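Local atomic coordinates of OBCA, Oxalate Biosynthetic Component A (Burkholderia glumae, PDB entry 4NNB), a protein that combines an N-terminal domain with a TIM-barrel part and holds a magnesium ion. Residues V132-L135 / T136-W140. Residues are numbered along the deposited sequence; the frame is centred on the assembly and turned at random.
Sequences VLQL and TTYGW
CG of Q134 stands trans to its backbone N (chi1 -173°) and the chain then bends at chi2, which brings its amide nitrogen over one face of the Y138 ring, toward the rim, four residues on. Q134 NE2 lies 3.3 Å from CZ of Y138. The amide and ring planes are 42° apart. NE2 also gives a hydrogen bond to the carbonyl O of A193, which helps fix the amide there. L135 has CG beside its own backbone N (chi1 -69°) and lies alongside W140, the two side chains pointing the same way. L135 CD1 makes a CH-pi contact over the six-membered ring of W140, 4.0 Å from the centroid. L135 CB packs on the same indole, 3.8 Å from CG of W140.

Two threonine hydroxyls fold back on the last turn. OG1 of T136 donates to O of V132 at 2.7 Å, and OG1 of T137 donates to O of L133 at 2.6 Å. Each carbonyl is gripped twice, because the threonine's own N-H arrives from the opposite face of the carbonyl plane.

The helix closes in a Schellman motif. N of W140 bonds to O of L135 at 2.9 Å, and N of G139 bonds to O of T136 at 3.2 Å. G139 has the positive phi of the C-prime residue.

This is the C-terminal end of helix 125-137, in the N-terminal domain. L135 and W140 both touch L148 on strand 148-149. W140 NE1 bonds to H157 on strand 155-159, while V132, L133 and T136 pack on strand 489-491.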
loop_
_atom_site.group_PDB
_atom_site.type_symbol
_atom_site.label_atom_id
_atom_site.label_comp_id
_atom_site.label_asym_id
_atom_site.label_seq_id
_atom_site.Cartn_x
_atom_site.Cartn_y
_atom_site.Cartn_z
ATOM N N VAL A 132 3.917 18.122 -5.568
ATOM C CA VAL A 132 4.962 17.249 -5.052
ATOM C C VAL A 132 4.565 15.761 -5.175
ATOM O O VAL A 132 5.364 14.940 -5.623
ATOM C CB VAL A 132 5.371 17.617 -3.604
ATOM C CG1 VAL A 132 6.340 16.582 -3.049
ATOM C CG2 VAL A 132 6.037 18.999 -3.568
ATOM N N LEU A 133 3.332 15.427 -4.814
ATOM C CA LEU A 133 2.873 14.043 -4.929
ATOM C C LEU A 133 2.823 13.589 -6.392
ATOM O O LEU A 133 3.217 12.470 -6.717
ATOM C CB LEU A 133 1.517 13.854 -4.228
ATOM C CG LEU A 133 1.602 13.958 -2.697
ATOM C CD1 LEU A 133 0.226 14.228 -2.090
ATOM C CD2 LEU A 133 2.244 12.698 -2.056
ATOM N N GLN A 134 2.366 14.461 -7.283
ATOM C CA GLN A 134 2.301 14.079 -8.686
ATOM C C GLN A 134 3.696 13.826 -9.266
ATOM O O GLN A 134 3.928 12.807 -9.920
ATOM C CB GLN A 134 1.571 15.130 -9.517
ATOM C CG GLN A 134 1.338 14.659 -10.944
ATOM C CD GLN A 134 0.475 13.418 -11.002
ATOM O OE1 GLN A 134 -0.727 13.471 -10.731
ATOM N NE2 GLN A 134 1.085 12.285 -11.342
ATOM N N LEU A 135 4.616 14.753 -9.030
ATOM C CA LEU A 135 5.958 14.631 -9.588
ATOM C C LEU A 135 6.774 13.506 -8.942
ATOM O O LEU A 135 7.546 12.836 -9.621
ATOM C CB LEU A 135 6.705 15.973 -9.523
ATOM C CG LEU A 135 6.174 17.080 -10.452
ATOM C CD1 LEU A 135 7.062 18.318 -10.400
ATOM C CD2 LEU A 135 6.039 16.590 -11.883
ATOM N N THR A 136 6.613 13.292 -7.639
ATOM C CA THR A 136 7.308 12.164 -7.008
ATOM C C THR A 136 6.691 10.819 -7.406
ATOM O O THR A 136 7.371 9.794 -7.341
ATOM C CB THR A 136 7.448 12.283 -5.463
ATOM O OG1 THR A 136 6.159 12.431 -4.855
ATOM C CG2 THR A 136 8.340 13.469 -5.085
ATOM N N THR A 137 5.420 10.827 -7.820
ATOM C CA THR A 137 4.794 9.645 -8.422
ATOM C C THR A 137 5.477 9.358 -9.756
ATOM O O THR A 137 5.621 8.204 -10.159
ATOM C CB THR A 137 3.275 9.848 -8.656
ATOM O OG1 THR A 137 2.617 10.052 -7.401
ATOM C CG2 THR A 137 2.644 8.635 -9.349
ATOM N N TYR A 138 5.910 10.422 -10.428
ATOM C CA TYR A 138 6.601 10.301 -11.703
ATOM C C TYR A 138 8.112 10.069 -11.530
ATOM O O TYR A 138 8.863 10.131 -12.499
ATOM C CB TYR A 138 6.370 11.559 -12.544
ATOM C CG TYR A 138 4.992 11.695 -13.157
ATOM C CD1 TYR A 138 4.114 10.619 -13.239
ATOM C CD2 TYR A 138 4.569 12.923 -13.658
ATOM C CE1 TYR A 138 2.855 10.772 -13.818
ATOM C CE2 TYR A 138 3.338 13.084 -14.222
ATOM C CZ TYR A 138 2.485 12.019 -14.312
ATOM O OH TYR A 138 1.257 12.218 -14.888
ATOM N N GLY A 139 8.556 9.827 -10.296
ATOM C CA GLY A 139 9.949 9.498 -10.039
ATOM C C GLY A 139 10.882 10.676 -9.806
ATOM O O GLY A 139 12.105 10.500 -9.727
ATOM N N TRP A 140 10.333 11.884 -9.717
ATOM C CA TRP A 140 11.160 13.020 -9.297
ATOM C C TRP A 140 11.468 12.810 -7.829
ATOM O O TRP A 140 10.702 12.153 -7.123
ATOM C CB TRP A 140 10.411 14.347 -9.447
ATOM C CG TRP A 140 10.098 14.780 -10.853
ATOM C CD1 TRP A 140 9.468 14.047 -11.821
ATOM C CD2 TRP A 140 10.334 16.081 -11.425
ATOM N NE1 TRP A 140 9.319 14.806 -12.967
ATOM C CE2 TRP A 140 9.845 16.053 -12.747
ATOM C CE3 TRP A 140 10.927 17.255 -10.947
ATOM C CZ2 TRP A 140 9.929 17.168 -13.602
ATOM C CZ3 TRP A 140 11.008 18.361 -11.796
ATOM C CH2 TRP A 140 10.510 18.307 -13.105
#